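Local coordinates for probable glutamine synthetase (Pseudomonas aeruginosa, PDB 4HPP), which is a probable member of the glutamine synthetase family, modelled with glutamic acid and a magnesium ion bound in its catalytic domain, at residues Leu53-Ser58 with Lys420-Ala425; Phe134-Leu139 with Gly157-Trp162; Ala286-Leu291 with Ala389-Ala394. All blocks are in the same frame, centred on the assembly; numbering follows the deposited sequence.

Contact 1 of 3, residues Leu53-Ser58 with Lys420-Ala425; sequences LIDESS and KRHELA
His422 meets Leu53, Ile54 and Asp55 and carries the whole contact from the helix side. Along the helix, Lys420 comes first; its NZ forms a salt bridge with Glu423 OE2, 2.7 Å away. Arg421 starts toward the loop, but its end leads off to Asp396. His422 then reaches the loop with its CG anti to the backbone N (chi1 -177°). His422 CE1 lies 3.3 Å from Asp55 N and 3.7 Å from Leu53 CB. Asp55 OD1 stands over the centre of one face of the His422 ring, 4.1 Å above the plane, with carboxylate and ring planes 70° apart. A water joins the segments: it accepts from Asp55 N at 3.0 Å and is hydrogen-bonded to His422 ND1 at 2.8 Å, in the ring plane. Asp55 OD2 accepts from Ser57 N at 2.7 Å. This Asx turn, within a type I turn from Asp55 to Ser58, probably helps to keep OD1 over the ring. Glu423 points away from the loop, and its OE1 accepts from Ala285 N. The contact lies at the surface, where the loop between strands 39-41 and 66-78 meets helix 410-427, whose Lys420, Arg421 and Leu424 pack on Leu395 of helix 391-399.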
loop_
_atom_site.group_PDB
_atom_site.type_symbol
_atom_site.label_atom_id
_atom_site.label_comp_id
_atom_site.label_asym_id
_atom_site.label_seq_id
_atom_site.Cartn_x
_atom_site.Cartn_y
_atom_site.Cartn_z
ATOM N N LEU A 53 -2.902 -13.891 -39.114
ATOM C CA LEU A 53 -3.894 -14.475 -40.031
ATOM C C LEU A 53 -3.210 -15.293 -41.096
ATOM O O LEU A 53 -2.122 -14.965 -41.554
ATOM C CB LEU A 53 -4.835 -13.406 -40.647
ATOM C CG LEU A 53 -5.897 -12.973 -39.612
ATOM C CD1 LEU A 53 -6.327 -11.511 -39.730
ATOM C CD2 LEU A 53 -7.094 -13.936 -39.568
ATOM N N ILE A 54 -3.862 -16.383 -41.447
ATOM C CA ILE A 54 -3.523 -17.191 -42.596
ATOM C C ILE A 54 -4.605 -16.968 -43.690
ATOM O O ILE A 54 -5.821 -16.903 -43.385
ATOM C CB ILE A 54 -3.489 -18.657 -42.165
ATOM C CG1 ILE A 54 -2.236 -18.918 -41.307
ATOM C CG2 ILE A 54 -3.479 -19.558 -43.378
ATOM C CD1 ILE A 54 -2.342 -20.116 -40.372
ATOM N N ASP A 55 -4.161 -16.825 -44.943
ATOM C CA ASP A 55 -5.052 -16.814 -46.119
ATOM C C ASP A 55 -5.336 -18.200 -46.648
ATOM O O ASP A 55 -4.638 -19.145 -46.294
ATOM C CB ASP A 55 -4.433 -16.040 -47.272
ATOM C CG ASP A 55 -5.475 -15.543 -48.227
ATOM O OD1 ASP A 55 -6.145 -14.565 -47.863
ATOM O OD2 ASP A 55 -5.663 -16.144 -49.306
ATOM N N GLU A 56 -6.340 -18.321 -47.520
ATOM C CA GLU A 56 -6.532 -19.555 -48.315
ATOM C C GLU A 56 -5.423 -19.728 -49.393
ATOM O O GLU A 56 -5.241 -20.819 -49.948
ATOM C CB GLU A 56 -7.934 -19.588 -48.938
ATOM C CG GLU A 56 -8.222 -18.428 -49.895
ATOM C CD GLU A 56 -9.546 -18.574 -50.651
ATOM O OE1 GLU A 56 -10.483 -17.805 -50.337
ATOM O OE2 GLU A 56 -9.664 -19.445 -51.555
ATOM N N SER A 57 -4.694 -18.638 -49.675
ATOM C CA SER A 57 -3.552 -18.607 -50.627
ATOM C C SER A 57 -2.305 -19.366 -50.166
ATOM O O SER A 57 -1.301 -19.398 -50.876
ATOM C CB SER A 57 -3.135 -17.159 -50.926
ATOM O OG SER A 57 -2.326 -16.638 -49.876
ATOM N N SER A 58 -2.369 -19.940 -48.965
ATOM C CA SER A 58 -1.303 -20.764 -48.397
ATOM C C SER A 58 -1.173 -22.085 -49.139
ATOM O O SER A 58 -2.182 -22.662 -49.531
ATOM C CB SER A 58 -1.621 -21.069 -46.937
ATOM O OG SER A 58 -0.848 -22.165 -46.487
ATOM N N LYS A 420 3.106 -12.381 -47.492
ATOM C CA LYS A 420 3.364 -10.945 -47.372
ATOM C C LYS A 420 2.327 -10.075 -48.115
ATOM O O LYS A 420 1.892 -9.024 -47.611
ATOM C CB LYS A 420 4.791 -10.618 -47.838
ATOM C CG LYS A 420 5.929 -11.001 -46.901
ATOM C CD LYS A 420 5.915 -10.130 -45.636
ATOM C CE LYS A 420 6.860 -10.714 -44.591
ATOM N NZ LYS A 420 6.714 -9.883 -43.376
ATOM N N ARG A 421 1.930 -10.512 -49.308
ATOM C CA ARG A 421 0.774 -9.921 -50.002
ATOM C C ARG A 421 -0.372 -9.763 -49.010
ATOM O O ARG A 421 -1.068 -8.678 -48.935
ATOM C CB ARG A 421 0.297 -10.871 -51.127
ATOM C CG ARG A 421 1.155 -10.883 -52.382
ATOM C CD ARG A 421 1.380 -9.450 -52.909
ATOM N NE ARG A 421 2.481 -9.427 -53.875
ATOM C CZ ARG A 421 3.088 -8.329 -54.311
ATOM N NH1 ARG A 421 2.707 -7.144 -53.878
ATOM N NH2 ARG A 421 4.080 -8.428 -55.189
ATOM N N HIS A 422 -0.545 -10.867 -48.261
ATOM C CA HIS A 422 -1.587 -10.984 -47.298
ATOM C C HIS A 422 -1.358 -10.041 -46.154
ATOM O O HIS A 422 -2.304 -9.371 -45.668
ATOM C CB HIS A 422 -1.754 -12.417 -46.857
ATOM C CG HIS A 422 -2.894 -12.604 -45.888
ATOM N ND1 HIS A 422 -3.003 -13.685 -45.090
ATOM C CD2 HIS A 422 -3.982 -11.770 -45.585
ATOM C CE1 HIS A 422 -4.110 -13.549 -44.319
ATOM N NE2 HIS A 422 -4.704 -12.375 -44.637
ATOM N N GLU A 423 -0.104 -9.934 -45.732
ATOM C CA GLU A 423 0.217 -8.947 -44.736
ATOM C C GLU A 423 -0.156 -7.568 -45.286
ATOM O O GLU A 423 -0.824 -6.795 -44.608
ATOM C CB GLU A 423 1.691 -9.013 -44.336
ATOM C CG GLU A 423 2.051 -7.917 -43.354
ATOM C CD GLU A 423 3.538 -7.792 -43.095
ATOM O OE1 GLU A 423 3.972 -6.661 -42.800
ATOM O OE2 GLU A 423 4.259 -8.808 -43.159
ATOM N N LEU A 424 0.240 -7.251 -46.516
ATOM C CA LEU A 424 -0.085 -5.907 -47.019
ATOM C C LEU A 424 -1.568 -5.715 -47.331
ATOM O O LEU A 424 -2.111 -4.638 -47.074
ATOM C CB LEU A 424 0.875 -5.399 -48.107
ATOM C CG LEU A 424 1.017 -5.947 -49.511
ATOM C CD1 LEU A 424 0.140 -5.163 -50.496
ATOM C CD2 LEU A 424 2.482 -5.838 -49.914
ATOM N N ALA A 425 -2.249 -6.762 -47.805
ATOM C CA ALA A 425 -3.732 -6.708 -47.803
ATOM C C ALA A 425 -4.188 -6.259 -46.422
ATOM O O ALA A 425 -4.922 -5.273 -46.309
ATOM C CB ALA A 425 -4.412 -8.034 -48.180
HETATM O O HOH W 1 -1.324 -15.878 -44.955
#

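Contact 2 of 3, residues Phe134-Leu139 with Gly157-Trp162; sequences FSLLGL and GQFPGW
Phe134 and Leu136 of strand 124-137 pack on Phe159, at the start of helix 159-169, in a small buried apolar contact inside the catalytic domain. Three side chains do the work. The strand supplies two of them from the same side, two residues apart, and the helix supplies one.

Leu136 meets the face of the Phe159 ring. Its CD1 sits almost on the ring normal, 4.1 Å from the centroid of Phe159 and 8° off the perpendicular, which makes a CH-pi contact. The second methyl, Leu136 CD2, comes down nearer the root of the ring and is 3.6 Å from Phe159 CD2. The two branches therefore lie along the ring, one over its middle and one beside CG and CD2. Leu136 and Phe159 run past each other in opposite directions.

Phe134 meets the same ring at its edge. Phe134 CZ is 3.9 Å from Phe159 CE2, and each of these two atoms lies near the plane of the other ring. The two aromatic side chains come from opposite directions and meet rim to rim, without a stacked overlap. Phe159 has its CG anti to the backbone N (chi1 175°), which carries its ring out to the strand.

Helix 196-216 adds Val212 and Met216 against Phe159, and Thr209 against Phe134. Phe134 also meets the ring of Phe222. Glu133, just before Phe134 in the chain, is a magnesium ligand. The first turn of helix 159-169 thus sends one aromatic side chain into the apolar layer between helix 196-216 and the mixed sheet of the glutamine synthetase catalytic domain.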
loop_
_atom_site.group_PDB
_atom_site.type_symbol
_atom_site.label_atom_id
_atom_site.label_comp_id
_atom_site.label_asym_id
_atom_site.label_seq_id
_atom_site.Cartn_x
_atom_site.Cartn_y
_atom_site.Cartn_z
ATOM N N PHE A 134 16.446 -0.671 -29.811
ATOM C CA PHE A 134 15.106 -0.847 -29.290
ATOM C C PHE A 134 14.679 0.322 -28.389
ATOM O O PHE A 134 15.524 1.132 -27.903
ATOM C CB PHE A 134 15.002 -2.203 -28.548
ATOM C CG PHE A 134 15.909 -2.310 -27.308
ATOM C CD1 PHE A 134 17.239 -2.782 -27.419
ATOM C CD2 PHE A 134 15.415 -1.996 -26.034
ATOM C CE1 PHE A 134 18.038 -2.877 -26.325
ATOM C CE2 PHE A 134 16.232 -2.114 -24.930
ATOM C CZ PHE A 134 17.538 -2.528 -25.070
ATOM N N SER A 135 13.386 0.376 -28.137
ATOM C CA SER A 135 12.788 1.350 -27.249
ATOM C C SER A 135 12.595 0.624 -25.985
ATOM O O SER A 135 12.161 -0.543 -26.014
ATOM C CB SER A 135 11.350 1.729 -27.706
ATOM O OG SER A 135 11.331 2.576 -28.853
ATOM N N LEU A 136 12.880 1.307 -24.876
ATOM C CA LEU A 136 12.583 0.832 -23.526
ATOM C C LEU A 136 11.489 1.687 -22.937
ATOM O O LEU A 136 11.717 2.858 -22.633
ATOM C CB LEU A 136 13.832 0.856 -22.620
ATOM C CG LEU A 136 13.681 0.150 -21.269
ATOM C CD1 LEU A 136 13.380 -1.313 -21.481
ATOM C CD2 LEU A 136 14.911 0.264 -20.388
ATOM N N LEU A 137 10.307 1.086 -22.786
ATOM C CA LEU A 137 9.113 1.752 -22.269
ATOM C C LEU A 137 8.793 1.341 -20.863
ATOM O O LEU A 137 8.930 0.147 -20.472
ATOM C CB LEU A 137 7.905 1.465 -23.166
ATOM C CG LEU A 137 8.277 1.652 -24.644
ATOM C CD1 LEU A 137 7.161 1.182 -25.565
ATOM C CD2 LEU A 137 8.640 3.120 -24.820
ATOM N N GLY A 138 8.409 2.364 -20.103
ATOM C CA GLY A 138 7.783 2.219 -18.800
ATOM C C GLY A 138 8.684 2.754 -17.714
ATOM O O GLY A 138 8.428 2.535 -16.532
ATOM N N LEU A 139 9.787 3.399 -18.091
ATOM C CA LEU A 139 10.793 3.669 -17.082
ATOM C C LEU A 139 10.218 4.724 -16.175
ATOM O O LEU A 139 9.467 5.582 -16.614
ATOM C CB LEU A 139 12.128 4.103 -17.670
ATOM C CG LEU A 139 12.946 3.105 -18.474
ATOM C CD1 LEU A 139 14.181 3.813 -19.134
ATOM C CD2 LEU A 139 13.340 1.988 -17.554
ATOM N N GLY A 157 18.018 2.547 -14.832
ATOM C CA GLY A 157 18.092 1.901 -13.518
ATOM C C GLY A 157 18.967 0.639 -13.565
ATOM O O GLY A 157 20.065 0.684 -14.113
ATOM N N GLN A 158 18.413 -0.472 -13.075
ATOM C CA GLN A 158 19.099 -1.812 -13.061
ATOM C C GLN A 158 18.995 -2.628 -14.389
ATOM O O GLN A 158 19.538 -3.758 -14.493
ATOM C CB GLN A 158 18.623 -2.695 -11.851
ATOM C CG GLN A 158 18.933 -2.117 -10.467
ATOM C CD GLN A 158 17.818 -2.234 -9.411
ATOM O OE1 GLN A 158 17.094 -3.233 -9.332
ATOM N NE2 GLN A 158 17.708 -1.208 -8.564
ATOM N N PHE A 159 18.293 -2.067 -15.370
ATOM C CA PHE A 159 17.997 -2.784 -16.623
ATOM C C PHE A 159 19.262 -3.056 -17.416
ATOM O O PHE A 159 19.535 -4.212 -17.728
ATOM C CB PHE A 159 16.943 -2.061 -17.518
ATOM C CG PHE A 159 16.737 -2.736 -18.846
ATOM C CD1 PHE A 159 15.943 -3.888 -18.928
ATOM C CD2 PHE A 159 17.377 -2.259 -19.987
ATOM C CE1 PHE A 159 15.800 -4.547 -20.118
ATOM C CE2 PHE A 159 17.248 -2.915 -21.171
ATOM C CZ PHE A 159 16.455 -4.062 -21.242
ATOM N N PRO A 160 20.083 -2.032 -17.711
ATOM C CA PRO A 160 21.292 -2.400 -18.499
ATOM C C PRO A 160 22.176 -3.460 -17.800
ATOM O O PRO A 160 22.589 -4.430 -18.471
ATOM C CB PRO A 160 22.060 -1.086 -18.600
ATOM C CG PRO A 160 21.075 -0.020 -18.170
ATOM C CD PRO A 160 20.239 -0.698 -17.127
ATOM N N GLY A 161 22.455 -3.280 -16.490
ATOM C CA GLY A 161 23.230 -4.289 -15.706
ATOM C C GLY A 161 22.603 -5.674 -15.799
ATOM O O GLY A 161 23.288 -6.662 -16.033
ATOM N N TRP A 162 21.280 -5.752 -15.719
ATOM C CA TRP A 162 20.585 -7.058 -15.791
ATOM C C TRP A 162 20.455 -7.539 -17.186
ATOM O O TRP A 162 20.312 -8.725 -17.437
ATOM C CB TRP A 162 19.210 -7.019 -15.166
ATOM C CG TRP A 162 19.265 -7.401 -13.729
ATOM C CD1 TRP A 162 18.965 -6.603 -12.640
ATOM C CD2 TRP A 162 19.653 -8.701 -13.157
ATOM N NE1 TRP A 162 19.122 -7.291 -11.463
ATOM C CE2 TRP A 162 19.549 -8.558 -11.704
ATOM C CE3 TRP A 162 20.089 -9.921 -13.686
ATOM C CZ2 TRP A 162 19.894 -9.606 -10.821
ATOM C CZ3 TRP A 162 20.402 -10.960 -12.801
ATOM C CH2 TRP A 162 20.311 -10.799 -11.403
#

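Contact 3 of 3, residues Ala286-Leu291 with Ala389-Ala394; sequences ASYLRL and ATLGDA. With GLU (glutamic acid), chain D.
Tyr288 lays its ring against the chain from Ala389 to Ala394. Its CG is anti to its own carbonyl carbon (chi1 -61°), and the ring is turned across the side chain, bringing one face onto the backbone of Thr390. Thr390 C lies 3.6 Å above that face of the Tyr288 ring, offset toward the rim. At the base of the side chain, Tyr288 CB is 3.2 Å from Ala389 O. Along one side of the ring, Tyr288 CE1 touches Leu391 CD1 at 4.1 Å. At the far end, Tyr288 OH is 3.2 Å from Ala394 CB, a tight approach. The hydroxyl makes weak hydrogen bonds to the carbonyl oxygens of Ala282 and Cys278.

Thr390 turns its own side chain away from the tyrosine. Thr390 OG1 accepts from Asp393 N at 3.2 Å, in a nearly straight bond of 169°, and so caps the start of helix 391-399.

Arg290 has its CG anti to the backbone N (chi1 161°) and runs extended to NE, which carries the guanidinium to the ligand. The glutamic acid lies at its edge. Arg290 NE bonds the ligand atom O at 2.8 Å, and Arg290 NH1 bonds OXT at 2.7 Å. NH1 also makes a weak bond to O and bonds Arg334 O. This bidentate pairing of an arginine with a carboxylate forms part of the glutamic acid pocket of the catalytic domain.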
loop_
_atom_site.group_PDB
_atom_site.type_symbol
_atom_site.label_atom_id
_atom_site.label_comp_id
_atom_site.label_asym_id
_atom_site.label_seq_id
_atom_site.Cartn_x
_atom_site.Cartn_y
_atom_site.Cartn_z
ATOM N N ALA A 286 5.604 -1.758 -42.140
ATOM C CA ALA A 286 6.200 -0.709 -41.298
ATOM C C ALA A 286 7.663 -0.445 -41.604
ATOM O O ALA A 286 8.206 0.579 -41.152
ATOM C CB ALA A 286 6.026 -1.009 -39.813
ATOM N N SER A 287 8.298 -1.340 -42.375
ATOM C CA SER A 287 9.721 -1.200 -42.645
ATOM C C SER A 287 9.986 0.011 -43.526
ATOM O O SER A 287 11.062 0.654 -43.435
ATOM C CB SER A 287 10.299 -2.460 -43.261
ATOM O OG SER A 287 10.340 -3.513 -42.309
ATOM N N TYR A 288 8.991 0.357 -44.348
ATOM C CA TYR A 288 9.185 1.434 -45.317
ATOM C C TYR A 288 8.985 2.853 -44.771
ATOM O O TYR A 288 9.420 3.788 -45.404
ATOM C CB TYR A 288 8.562 1.104 -46.674
ATOM C CG TYR A 288 9.254 -0.109 -47.160
ATOM C CD1 TYR A 288 8.842 -1.375 -46.731
ATOM C CD2 TYR A 288 10.399 -0.007 -47.931
ATOM C CE1 TYR A 288 9.511 -2.516 -47.112
ATOM C CE2 TYR A 288 11.107 -1.149 -48.295
ATOM C CZ TYR A 288 10.655 -2.396 -47.882
ATOM O OH TYR A 288 11.352 -3.536 -48.240
ATOM N N LEU A 289 8.411 2.979 -43.567
ATOM C CA LEU A 289 8.478 4.252 -42.825
ATOM C C LEU A 289 9.903 4.556 -42.355
ATOM O O LEU A 289 10.221 5.713 -42.080
ATOM C CB LEU A 289 7.517 4.284 -41.616
ATOM C CG LEU A 289 6.184 3.561 -41.813
ATOM C CD1 LEU A 289 5.473 3.338 -40.497
ATOM C CD2 LEU A 289 5.289 4.365 -42.780
ATOM N N ARG A 290 10.732 3.512 -42.239
ATOM C CA ARG A 290 12.156 3.621 -41.846
ATOM C C ARG A 290 13.107 3.810 -43.064
ATOM O O ARG A 290 13.962 4.739 -43.077
ATOM C CB ARG A 290 12.574 2.414 -40.971
ATOM C CG ARG A 290 14.074 2.180 -40.901
ATOM C CD ARG A 290 14.497 1.152 -39.837
ATOM N NE ARG A 290 15.950 1.165 -39.773
ATOM C CZ ARG A 290 16.779 0.535 -40.614
ATOM N NH1 ARG A 290 18.088 0.674 -40.465
ATOM N NH2 ARG A 290 16.326 -0.256 -41.579
ATOM N N LEU A 291 12.941 2.960 -44.090
ATOM C CA LEU A 291 13.799 3.005 -45.306
ATOM C C LEU A 291 13.652 4.258 -46.203
ATOM O O LEU A 291 14.646 4.776 -46.745
ATOM C CB LEU A 291 13.614 1.753 -46.162
ATOM C CG LEU A 291 14.276 0.410 -45.911
ATOM C CD1 LEU A 291 14.480 -0.139 -47.314
ATOM C CD2 LEU A 291 15.602 0.511 -45.158
ATOM N N ALA A 389 10.198 1.390 -52.087
ATOM C CA ALA A 389 9.641 2.382 -51.184
ATOM C C ALA A 389 8.446 1.881 -50.379
ATOM O O ALA A 389 7.987 2.569 -49.493
ATOM C CB ALA A 389 9.257 3.637 -51.963
ATOM N N THR A 390 7.917 0.705 -50.701
ATOM C CA THR A 390 6.847 0.072 -49.916
ATOM C C THR A 390 7.179 -1.404 -49.934
ATOM O O THR A 390 7.965 -1.869 -50.762
ATOM C CB THR A 390 5.430 0.224 -50.553
ATOM O OG1 THR A 390 5.436 -0.346 -51.861
ATOM C CG2 THR A 390 4.968 1.699 -50.639
ATOM N N LEU A 391 6.550 -2.166 -49.061
ATOM C CA LEU A 391 6.655 -3.619 -49.156
ATOM C C LEU A 391 6.279 -4.181 -50.540
ATOM O O LEU A 391 6.953 -5.139 -51.048
ATOM C CB LEU A 391 5.774 -4.244 -48.090
ATOM C CG LEU A 391 6.031 -5.711 -47.900
ATOM C CD1 LEU A 391 7.537 -6.003 -47.844
ATOM C CD2 LEU A 391 5.245 -6.104 -46.656
ATOM N N GLY A 392 5.210 -3.595 -51.137
ATOM C CA GLY A 392 4.679 -4.032 -52.469
ATOM C C GLY A 392 5.753 -3.989 -53.540
ATOM O O GLY A 392 6.095 -5.006 -54.200
ATOM N N ASP A 393 6.309 -2.794 -53.685
ATOM C CA ASP A 393 7.470 -2.592 -54.549
ATOM C C ASP A 393 8.591 -3.542 -54.195
ATOM O O ASP A 393 9.273 -4.031 -55.112
ATOM C CB ASP A 393 7.913 -1.112 -54.566
ATOM C CG ASP A 393 6.731 -0.154 -54.886
ATOM O OD1 ASP A 393 5.643 -0.673 -55.266
ATOM O OD2 ASP A 393 6.870 1.098 -54.754
ATOM N N ALA A 394 8.753 -3.861 -52.896
ATOM C CA ALA A 394 9.905 -4.689 -52.519
ATOM C C ALA A 394 9.625 -6.076 -52.953
ATOM O O ALA A 394 10.525 -6.729 -53.441
ATOM C CB ALA A 394 10.259 -4.626 -51.049
HETATM N N GLU D . 18.705 4.181 -35.806
HETATM C CA GLU D . 19.415 4.053 -37.143
HETATM C C GLU D . 18.830 3.009 -38.122
HETATM O O GLU D . 17.623 2.905 -38.305
HETATM C CB GLU D . 20.893 3.758 -36.924
HETATM C CG GLU D . 21.659 4.920 -36.355
HETATM C CD GLU D . 23.044 4.534 -35.952
HETATM O OE1 GLU D . 23.973 5.044 -36.597
HETATM O OE2 GLU D . 23.200 3.716 -35.013
HETATM O OXT GLU D . 19.544 2.224 -38.756
#

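Overall arrangement
Contacts 1 and 3 are neighbours, with centres 17 Å apart. They touch where helix 410-427 packs on helix 391-399: Leu424 CD2 is 3.7 Å from Gly392 N. Contact 1 joins a loop of the N-terminal domain to a helix of the catalytic domain at the surface. Contact 3 is buried and reaches the pocket itself through Arg290. Contact 2 stands apart, its centre 29 Å from that of contact 3 and 35 Å from that of contact 1. Yet the side chain of Phe134 is only about 10 Å from both the magnesium ion and the glutamic acid. Contacts 2 and 3 follow one another in the chain, and both fall between the segments of contact 1.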